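Long-range contact in ftsY (Mycoplasma mycoides, PDB 1ZU4), which is the NG-domain fragment of an SRP receptor, a helical bundle joined to a P-loop-type GTPase domain of the SRP54 family: residues R97-V111 with I220-V234. Residues are numbered along the deposited sequence; the frame is centred on the assembly and turned at random.
Sequences RIDFKENRLNIFMLV and IQQVEKSAPHEVLLV
Strands 106-111 and 230-234 run parallel, their axes 4.6 Å apart at closest and inclined by 24°, with Met-109 N donating to Glu-230 O and Met-109 O accepting from Leu-232 N (2.7 Å). Just before the second strand, His-229 N continues the pairing to Ile-107 O, and its ring packs flat against the Arg-104 guanidinium, centres 3.5 Å apart and planes 9° from parallel. Lys-101 CG lies over the other guanidinium face, while Asp-99 OD1 (3.0 Å from Arg-104 NH2) and Asn-106 OD1, taking a bond from Arg-104 NE, hold the group in place. In its own ring plane, His-229 NE2 donates to Leu-105 O (3.2 Å). The two strands are neighbours at the centre of the P-loop GTPase sheet, with strand 194-198 on the far side of 106-111 and 258-262 beyond 230-234. Glu-230 lies alongside Phe-108, its CG over the ring face (4.0 Å to the centroid). Bent at chi2 (-75°), it brings OE2 to Asp-99 N (2.8 Å), offering that amide its anti lone pair, the one turned away from OE1; OE1 is held by Ser-257 and Lys-285. On the opposite sheet face Met-109 CE meets Ile-220 CD1 tip to tip, 4.0 Å apart, and Val-111 CG1 touches Val-231 CG1.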
ATOM      1  N   ARG A  97      -7.119  -9.561   3.773  1.00 28.92           N
ATOM      2  CA  ARG A  97      -5.985  -9.996   4.608  1.00 28.63           C
ATOM      3  C   ARG A  97      -4.821 -10.429   3.761  1.00 27.08           C
ATOM      4  O   ARG A  97      -4.983 -10.784   2.586  1.00 26.28           O
ATOM      5  CB  ARG A  97      -6.371 -11.126   5.573  1.00 29.31           C
ATOM      6  CG  ARG A  97      -6.743 -12.455   4.896  1.00 34.79           C
ATOM      7  CD  ARG A  97      -6.023 -13.662   5.587  1.00 42.18           C
ATOM      8  NE  ARG A  97      -6.501 -14.941   5.036  1.00 47.26           N
ATOM      9  CZ  ARG A  97      -7.582 -15.597   5.470  1.00 49.08           C
ATOM     10  NH1 ARG A  97      -8.305 -15.095   6.477  1.00 50.60           N
ATOM     11  NH2 ARG A  97      -7.946 -16.752   4.896  1.00 47.72           N
ATOM     12  N   ILE A  98      -3.647 -10.401   4.380  1.00 25.36           N
ATOM     13  CA  ILE A  98      -2.444 -10.979   3.807  1.00 24.13           C
ATOM     14  C   ILE A  98      -2.543 -12.500   3.915  1.00 22.62           C
ATOM     15  O   ILE A  98      -2.727 -13.051   4.999  1.00 21.54           O
ATOM     16  CB  ILE A  98      -1.153 -10.442   4.525  1.00 23.68           C
ATOM     17  CG1 ILE A  98      -1.184  -8.915   4.601  1.00 23.45           C
ATOM     18  CG2 ILE A  98       0.142 -10.954   3.854  1.00 23.95           C
ATOM     19  CD1 ILE A  98      -1.031  -8.259   3.310  1.00 24.74           C
ATOM     20  N   ASP A  99      -2.454 -13.159   2.771  1.00 22.17           N
ATOM     21  CA  ASP A  99      -2.542 -14.620   2.701  1.00 22.32           C
ATOM     22  C   ASP A  99      -1.186 -15.226   3.112  1.00 21.80           C
ATOM     23  O   ASP A  99      -0.394 -15.685   2.277  1.00 21.34           O
ATOM     24  CB  ASP A  99      -2.993 -15.069   1.312  1.00 22.27           C
ATOM     25  CG  ASP A  99      -3.397 -16.536   1.263  1.00 24.98           C
ATOM     26  OD1 ASP A  99      -3.495 -17.161   2.319  1.00 24.76           O
ATOM     27  OD2 ASP A  99      -3.581 -17.089   0.151  1.00 27.35           O
ATOM     28  N   PHE A 100      -0.949 -15.230   4.422  1.00 21.86           N
ATOM     29  CA  PHE A 100       0.255 -15.812   5.022  1.00 20.85           C
ATOM     30  C   PHE A 100      -0.250 -16.990   5.886  1.00 21.26           C
ATOM     31  O   PHE A 100      -1.104 -16.794   6.753  1.00 21.27           O
ATOM     32  CB  PHE A 100       0.987 -14.764   5.860  1.00 19.76           C
ATOM     33  CG  PHE A 100       2.346 -15.199   6.313  1.00 18.45           C
ATOM     34  CD1 PHE A 100       3.501 -14.794   5.617  1.00 18.15           C
ATOM     35  CD2 PHE A 100       2.475 -16.127   7.376  1.00 19.72           C
ATOM     36  CE1 PHE A 100       4.776 -15.274   6.009  1.00 21.65           C
ATOM     37  CE2 PHE A 100       3.733 -16.595   7.793  1.00 19.72           C
ATOM     38  CZ  PHE A 100       4.895 -16.171   7.120  1.00 19.65           C
ATOM     39  N   LYS A 101       0.236 -18.202   5.646  1.00 21.40           N
ATOM     40  CA  LYS A 101      -0.169 -19.352   6.479  1.00 22.00           C
ATOM     41  C   LYS A 101       1.071 -19.915   7.101  1.00 22.14           C
ATOM     42  O   LYS A 101       2.103 -19.939   6.462  1.00 22.00           O
ATOM     43  CB  LYS A 101      -0.815 -20.466   5.647  1.00 22.12           C
ATOM     44  CG  LYS A 101      -1.883 -20.051   4.668  1.00 24.57           C
ATOM     45  CD  LYS A 101      -3.234 -19.916   5.296  1.00 29.78           C
ATOM     46  CE  LYS A 101      -4.274 -20.564   4.390  1.00 32.18           C
ATOM     47  NZ  LYS A 101      -4.573 -19.769   3.172  1.00 33.58           N
ATOM     48  N   GLU A 102       0.945 -20.464   8.306  1.00 23.97           N
ATOM     49  CA  GLU A 102       2.077 -21.058   9.023  1.00 24.96           C
ATOM     50  C   GLU A 102       2.645 -22.297   8.359  1.00 24.66           C
ATOM     51  O   GLU A 102       3.841 -22.584   8.471  1.00 26.31           O
ATOM     52  CB  GLU A 102       1.634 -21.463  10.431  1.00 25.08           C
ATOM     53  CG  GLU A 102       1.103 -20.308  11.231  1.00 25.86           C
ATOM     54  CD  GLU A 102       2.170 -19.312  11.506  1.00 27.93           C
ATOM     55  OE1 GLU A 102       3.157 -19.649  12.222  1.00 27.45           O
ATOM     56  OE2 GLU A 102       2.014 -18.182  11.014  1.00 29.65           O
ATOM     57  N   ASN A 103       1.797 -23.099   7.746  1.00 24.56           N
ATOM     58  CA  ASN A 103       2.282 -24.415   7.372  1.00 25.02           C
ATOM     59  C   ASN A 103       2.711 -24.557   5.917  1.00 23.66           C
ATOM     60  O   ASN A 103       2.620 -25.654   5.333  1.00 22.59           O
ATOM     61  CB  ASN A 103       1.267 -25.493   7.779  1.00 26.80           C
ATOM     62  CG  ASN A 103      -0.212 -25.053   7.566  1.00 30.07           C
ATOM     63  OD1 ASN A 103      -0.538 -24.288   6.653  1.00 32.52           O
ATOM     64  ND2 ASN A 103      -1.098 -25.565   8.423  1.00 34.56           N
ATOM     65  N   ARG A 104       3.167 -23.454   5.311  1.00 23.39           N
ATOM     66  CA  ARG A 104       3.572 -23.497   3.903  1.00 22.61           C
ATOM     67  C   ARG A 104       4.661 -22.497   3.537  1.00 22.14           C
ATOM     68  O   ARG A 104       5.083 -21.658   4.353  1.00 22.07           O
ATOM     69  CB  ARG A 104       2.370 -23.317   2.995  1.00 23.53           C
ATOM     70  CG  ARG A 104       1.933 -21.871   2.866  1.00 24.16           C
ATOM     71  CD  ARG A 104       0.764 -21.692   1.953  1.00 25.16           C
ATOM     72  NE  ARG A 104       0.429 -20.271   1.981  1.00 21.57           N
ATOM     73  CZ  ARG A 104      -0.723 -19.748   1.597  1.00 21.57           C
ATOM     74  NH1 ARG A 104      -1.687 -20.506   1.091  1.00 27.40           N
ATOM     75  NH2 ARG A 104      -0.895 -18.450   1.693  1.00 22.29           N
ATOM     76  N   LEU A 105       5.122 -22.609   2.299  1.00 19.65           N
ATOM     77  CA  LEU A 105       6.007 -21.611   1.753  1.00 19.68           C
ATOM     78  C   LEU A 105       5.154 -20.516   1.124  1.00 18.03           C
ATOM     79  O   LEU A 105       4.546 -20.686   0.072  1.00 19.33           O
ATOM     80  CB  LEU A 105       6.994 -22.236   0.761  1.00 19.38           C
ATOM     81  CG  LEU A 105       7.802 -21.255  -0.078  1.00 18.49           C
ATOM     82  CD1 LEU A 105       8.673 -20.420   0.757  1.00 16.39           C
ATOM     83  CD2 LEU A 105       8.590 -22.134  -1.090  1.00 22.02           C
ATOM     84  N   ASN A 106       5.060 -19.401   1.818  1.00 16.21           N
ATOM     85  CA  ASN A 106       4.278 -18.279   1.327  1.00 15.51           C
ATOM     86  C   ASN A 106       5.113 -17.599   0.243  1.00 14.59           C
ATOM     87  O   ASN A 106       6.323 -17.455   0.373  1.00 15.73           O
ATOM     88  CB  ASN A 106       3.963 -17.301   2.486  1.00 15.08           C
ATOM     89  CG  ASN A 106       3.174 -17.962   3.593  1.00 14.81           C
ATOM     90  OD1 ASN A 106       1.981 -18.203   3.436  1.00 17.72           O
ATOM     91  ND2 ASN A 106       3.860 -18.349   4.677  1.00 14.19           N
ATOM     92  N   ILE A 107       4.477 -17.185  -0.844  1.00 14.81           N
ATOM     93  CA  ILE A 107       5.214 -16.543  -1.919  1.00 14.29           C
ATOM     94  C   ILE A 107       4.513 -15.244  -2.324  1.00 13.39           C
ATOM     95  O   ILE A 107       3.384 -15.281  -2.777  1.00 13.41           O
ATOM     96  CB  ILE A 107       5.384 -17.491  -3.147  1.00 14.73           C
ATOM     97  CG1 ILE A 107       6.029 -18.827  -2.737  1.00 15.04           C
ATOM     98  CG2 ILE A 107       6.215 -16.795  -4.176  1.00 15.24           C
ATOM     99  CD1 ILE A 107       6.139 -19.916  -3.881  1.00 19.88           C
ATOM    100  N   PHE A 108       5.208 -14.113  -2.187  1.00 13.21           N
ATOM    101  CA  PHE A 108       4.641 -12.814  -2.522  1.00 14.15           C
ATOM    102  C   PHE A 108       5.479 -12.176  -3.604  1.00 14.11           C
ATOM    103  O   PHE A 108       6.724 -12.134  -3.492  1.00 14.70           O
ATOM    104  CB  PHE A 108       4.695 -11.843  -1.333  1.00 14.26           C
ATOM    105  CG  PHE A 108       3.919 -12.263  -0.146  1.00 13.80           C
ATOM    106  CD1 PHE A 108       4.110 -11.590   1.051  1.00 11.02           C
ATOM    107  CD2 PHE A 108       2.997 -13.331  -0.206  1.00 11.83           C
ATOM    108  CE1 PHE A 108       3.394 -11.975   2.191  1.00 15.54           C
ATOM    109  CE2 PHE A 108       2.272 -13.722   0.913  1.00 12.53           C
ATOM    110  CZ  PHE A 108       2.424 -13.039   2.091  1.00 14.66           C
ATOM    111  N   MET A 109       4.832 -11.655  -4.633  1.00 13.66           N
ATOM    112  CA  MET A 109       5.572 -10.802  -5.591  1.00 16.36           C
ATOM    113  C   MET A 109       5.369  -9.323  -5.353  1.00 16.33           C
ATOM    114  O   MET A 109       4.305  -8.906  -5.016  1.00 18.76           O
ATOM    115  CB  MET A 109       5.119 -11.094  -7.007  1.00 16.34           C
ATOM    116  CG  MET A 109       5.164 -12.544  -7.373  1.00 20.48           C
ATOM    117  SD  MET A 109       4.696 -12.664  -9.081  1.00 30.84           S
ATOM    118  CE  MET A 109       5.546 -14.208  -9.485  1.00 27.42           C
ATOM    119  N   LEU A 110       6.380  -8.514  -5.563  1.00 16.29           N
ATOM    120  CA  LEU A 110       6.185  -7.092  -5.515  1.00 16.74           C
ATOM    121  C   LEU A 110       6.268  -6.578  -6.950  1.00 16.46           C
ATOM    122  O   LEU A 110       7.115  -7.029  -7.725  1.00 16.22           O
ATOM    123  CB  LEU A 110       7.211  -6.420  -4.645  1.00 16.73           C
ATOM    124  CG  LEU A 110       7.140  -6.481  -3.102  1.00 19.99           C
ATOM    125  CD1 LEU A 110       6.470  -5.289  -2.604  1.00 23.04           C
ATOM    126  CD2 LEU A 110       6.536  -7.743  -2.497  1.00 20.11           C
ATOM    127  N   VAL A 111       5.307  -5.738  -7.319  1.00 16.63           N
ATOM    128  CA  VAL A 111       5.208  -5.240  -8.710  1.00 18.59           C
ATOM    129  C   VAL A 111       4.969  -3.743  -8.717  1.00 19.65           C
ATOM    130  O   VAL A 111       4.691  -3.151  -7.678  1.00 20.04           O
ATOM    131  CB  VAL A 111       4.074  -5.922  -9.518  1.00 17.65           C
ATOM    132  CG1 VAL A 111       4.299  -7.426  -9.628  1.00 17.88           C
ATOM    133  CG2 VAL A 111       2.664  -5.571  -8.944  1.00 16.59           C
ATOM    134  N   ILE A 220       6.717 -21.420  -9.863  1.00 18.85           N
ATOM    135  CA  ILE A 220       6.346 -21.459  -8.442  1.00 18.65           C
ATOM    136  C   ILE A 220       5.131 -22.367  -8.177  1.00 19.79           C
ATOM    137  O   ILE A 220       5.103 -23.082  -7.166  1.00 20.36           O
ATOM    138  CB  ILE A 220       6.231 -20.046  -7.768  1.00 18.79           C
ATOM    139  CG1 ILE A 220       4.968 -19.299  -8.219  1.00 18.50           C
ATOM    140  CG2 ILE A 220       7.507 -19.199  -8.016  1.00 15.77           C
ATOM    141  CD1 ILE A 220       4.978 -17.811  -7.892  1.00 19.58           C
ATOM    142  N   GLN A 221       4.178 -22.376  -9.099  1.00 20.91           N
ATOM    143  CA  GLN A 221       2.971 -23.202  -8.961  1.00 21.02           C
ATOM    144  C   GLN A 221       3.245 -24.716  -8.980  1.00 22.60           C
ATOM    145  O   GLN A 221       2.398 -25.510  -8.553  1.00 22.27           O
ATOM    146  CB  GLN A 221       1.943 -22.781  -9.992  1.00 21.06           C
ATOM    147  CG  GLN A 221       1.485 -21.360  -9.772  1.00 19.36           C
ATOM    148  CD  GLN A 221       0.650 -20.842 -10.867  1.00 20.78           C
ATOM    149  OE1 GLN A 221       0.772 -21.283 -11.983  1.00 24.37           O
ATOM    150  NE2 GLN A 221      -0.197 -19.847 -10.577  1.00 24.09           N
ATOM    151  N   GLN A 222       4.435 -25.106  -9.434  1.00 23.06           N
ATOM    152  CA  GLN A 222       4.869 -26.508  -9.311  1.00 24.81           C
ATOM    153  C   GLN A 222       5.143 -26.870  -7.863  1.00 25.58           C
ATOM    154  O   GLN A 222       5.082 -28.045  -7.493  1.00 26.81           O
ATOM    155  CB  GLN A 222       6.151 -26.768 -10.108  1.00 24.40           C
ATOM    156  CG  GLN A 222       5.927 -26.766 -11.619  1.00 23.28           C
ATOM    157  CD  GLN A 222       7.210 -27.012 -12.324  1.00 25.22           C
ATOM    158  OE1 GLN A 222       7.787 -28.087 -12.206  1.00 25.98           O
ATOM    159  NE2 GLN A 222       7.706 -26.007 -13.032  1.00 19.11           N
ATOM    160  N   VAL A 223       5.449 -25.868  -7.044  1.00 25.36           N
ATOM    161  CA  VAL A 223       5.747 -26.106  -5.626  1.00 25.03           C
ATOM    162  C   VAL A 223       4.546 -25.775  -4.700  1.00 24.99           C
ATOM    163  O   VAL A 223       4.302 -26.457  -3.682  1.00 24.62           O
ATOM    164  CB  VAL A 223       7.039 -25.371  -5.221  1.00 24.05           C
ATOM    165  CG1 VAL A 223       7.405 -25.687  -3.858  1.00 24.24           C
ATOM    166  CG2 VAL A 223       8.184 -25.786  -6.153  1.00 26.10           C
ATOM    167  N   GLU A 224       3.776 -24.768  -5.107  1.00 25.20           N
ATOM    168  CA  GLU A 224       2.743 -24.151  -4.275  1.00 25.39           C
ATOM    169  C   GLU A 224       1.658 -23.758  -5.265  1.00 25.13           C
ATOM    170  O   GLU A 224       1.759 -22.751  -5.945  1.00 25.18           O
ATOM    171  CB  GLU A 224       3.272 -22.887  -3.550  1.00 25.26           C
ATOM    172  CG  GLU A 224       4.240 -23.099  -2.352  1.00 24.78           C
ATOM    173  CD  GLU A 224       3.575 -23.742  -1.134  1.00 25.73           C
ATOM    174  OE1 GLU A 224       2.327 -23.810  -1.084  1.00 22.73           O
ATOM    175  OE2 GLU A 224       4.320 -24.191  -0.240  1.00 28.65           O
ATOM    176  N   LYS A 225       0.626 -24.577  -5.350  1.00 26.22           N
ATOM    177  CA  LYS A 225      -0.393 -24.464  -6.392  1.00 26.28           C
ATOM    178  C   LYS A 225      -1.127 -23.125  -6.369  1.00 25.03           C
ATOM    179  O   LYS A 225      -1.424 -22.569  -7.390  1.00 23.64           O
ATOM    180  CB  LYS A 225      -1.385 -25.619  -6.233  1.00 27.11           C
ATOM    181  CG  LYS A 225      -0.828 -26.989  -6.626  1.00 32.54           C
ATOM    182  CD  LYS A 225      -1.594 -28.175  -5.925  1.00 37.54           C
ATOM    183  CE  LYS A 225      -0.867 -29.529  -6.176  1.00 39.96           C
ATOM    184  NZ  LYS A 225      -1.586 -30.730  -5.591  1.00 41.37           N
ATOM    185  N   SER A 226      -1.398 -22.602  -5.179  1.00 25.17           N
ATOM    186  CA  SER A 226      -2.104 -21.327  -5.009  1.00 24.14           C
ATOM    187  C   SER A 226      -1.154 -20.089  -5.045  1.00 22.78           C
ATOM    188  O   SER A 226      -1.598 -18.932  -4.903  1.00 22.51           O
ATOM    189  CB  SER A 226      -2.914 -21.374  -3.693  1.00 24.94           C
ATOM    190  OG  SER A 226      -2.085 -21.772  -2.586  1.00 27.44           O
ATOM    191  N   ALA A 227       0.141 -20.318  -5.266  1.00 21.23           N
ATOM    192  CA  ALA A 227       1.091 -19.180  -5.416  1.00 19.31           C
ATOM    193  C   ALA A 227       0.931 -18.478  -6.792  1.00 18.57           C
ATOM    194  O   ALA A 227       0.382 -19.067  -7.733  1.00 17.09           O
ATOM    195  CB  ALA A 227       2.509 -19.652  -5.204  1.00 19.14           C
ATOM    196  N   PRO A 228       1.288 -17.172  -6.892  1.00 18.47           N
ATOM    197  CA  PRO A 228       1.715 -16.259  -5.812  1.00 17.75           C
ATOM    198  C   PRO A 228       0.526 -16.031  -4.885  1.00 16.59           C
ATOM    199  O   PRO A 228      -0.626 -15.827  -5.337  1.00 17.87           O
ATOM    200  CB  PRO A 228       2.113 -14.953  -6.545  1.00 17.13           C
ATOM    201  CG  PRO A 228       1.374 -15.033  -7.891  1.00 19.04           C
ATOM    202  CD  PRO A 228       1.195 -16.499  -8.215  1.00 18.07           C
ATOM    203  N   HIS A 229       0.792 -16.120  -3.603  1.00 15.56           N
ATOM    204  CA  HIS A 229      -0.223 -15.870  -2.571  1.00 15.45           C
ATOM    205  C   HIS A 229      -0.632 -14.399  -2.449  1.00 15.04           C
ATOM    206  O   HIS A 229      -1.791 -14.094  -2.114  1.00 13.69           O
ATOM    207  CB  HIS A 229       0.306 -16.405  -1.239  1.00 13.94           C
ATOM    208  CG  HIS A 229       0.722 -17.852  -1.297  1.00 14.30           C
ATOM    209  ND1 HIS A 229      -0.150 -18.868  -1.614  1.00 18.69           N
ATOM    210  CD2 HIS A 229       1.924 -18.446  -1.115  1.00 11.95           C
ATOM    211  CE1 HIS A 229       0.492 -20.025  -1.607  1.00 12.59           C
ATOM    212  NE2 HIS A 229       1.737 -19.800  -1.270  1.00 12.60           N
ATOM    213  N   GLU A 230       0.308 -13.508  -2.768  1.00 15.29           N
ATOM    214  CA  GLU A 230       0.025 -12.093  -2.971  1.00 16.13           C
ATOM    215  C   GLU A 230       0.869 -11.569  -4.127  1.00 16.26           C
ATOM    216  O   GLU A 230       1.992 -12.029  -4.351  1.00 13.96           O
ATOM    217  CB  GLU A 230       0.371 -11.282  -1.684  1.00 18.95           C
ATOM    218  CG  GLU A 230      -0.469 -11.711  -0.407  1.00 18.23           C
ATOM    219  CD  GLU A 230      -1.896 -11.231  -0.441  1.00 19.15           C
ATOM    220  OE1 GLU A 230      -2.257 -10.337  -1.256  1.00 17.30           O
ATOM    221  OE2 GLU A 230      -2.678 -11.747   0.398  1.00 19.95           O
ATOM    222  N   VAL A 231       0.323 -10.566  -4.810  1.00 14.43           N
ATOM    223  CA  VAL A 231       0.998  -9.802  -5.848  1.00 13.55           C
ATOM    224  C   VAL A 231       0.770  -8.352  -5.423  1.00 14.32           C
ATOM    225  O   VAL A 231      -0.346  -7.819  -5.522  1.00 13.77           O
ATOM    226  CB  VAL A 231       0.382 -10.114  -7.289  1.00 14.30           C
ATOM    227  CG1 VAL A 231       1.085  -9.306  -8.386  1.00 12.86           C
ATOM    228  CG2 VAL A 231       0.482 -11.599  -7.622  1.00 12.47           C
ATOM    229  N   LEU A 232       1.826  -7.724  -4.910  1.00 13.76           N
ATOM    230  CA  LEU A 232       1.647  -6.488  -4.205  1.00 14.47           C
ATOM    231  C   LEU A 232       2.197  -5.308  -5.009  1.00 14.40           C
ATOM    232  O   LEU A 232       3.375  -5.250  -5.354  1.00 14.12           O
ATOM    233  CB  LEU A 232       2.235  -6.568  -2.780  1.00 14.58           C
ATOM    234  CG  LEU A 232       1.615  -7.633  -1.839  1.00 15.58           C
ATOM    235  CD1 LEU A 232       2.478  -7.832  -0.604  1.00 16.30           C
ATOM    236  CD2 LEU A 232       0.174  -7.300  -1.410  1.00 16.79           C
ATOM    237  N   LEU A 233       1.295  -4.388  -5.331  1.00 14.53           N
ATOM    238  CA  LEU A 233       1.636  -3.152  -6.039  1.00 14.54           C
ATOM    239  C   LEU A 233       2.034  -1.979  -5.117  1.00 13.98           C
ATOM    240  O   LEU A 233       1.345  -1.672  -4.156  1.00 16.05           O
ATOM    241  CB  LEU A 233       0.425  -2.772  -6.917  1.00 14.96           C
ATOM    242  CG  LEU A 233       0.521  -1.536  -7.828  1.00 16.13           C
ATOM    243  CD1 LEU A 233       1.635  -1.761  -8.784  1.00 17.24           C
ATOM    244  CD2 LEU A 233      -0.832  -1.264  -8.572  1.00 19.95           C
ATOM    245  N   VAL A 234       3.125  -1.283  -5.416  1.00 15.12           N
ATOM    246  CA  VAL A 234       3.599  -0.202  -4.563  1.00 14.06           C
ATOM    247  C   VAL A 234       3.070   1.105  -5.132  1.00 14.80           C
ATOM    248  O   VAL A 234       3.220   1.414  -6.312  1.00 14.69           O
ATOM    249  CB  VAL A 234       5.153  -0.162  -4.418  1.00 15.42           C
ATOM    250  CG1 VAL A 234       5.600   1.057  -3.613  1.00 14.05           C
ATOM    251  CG2 VAL A 234       5.668  -1.408  -3.708  1.00 18.00           C
TER
HETATM  252  O   HOH W   1      -3.855 -15.870  -2.268  1.00 19.11           O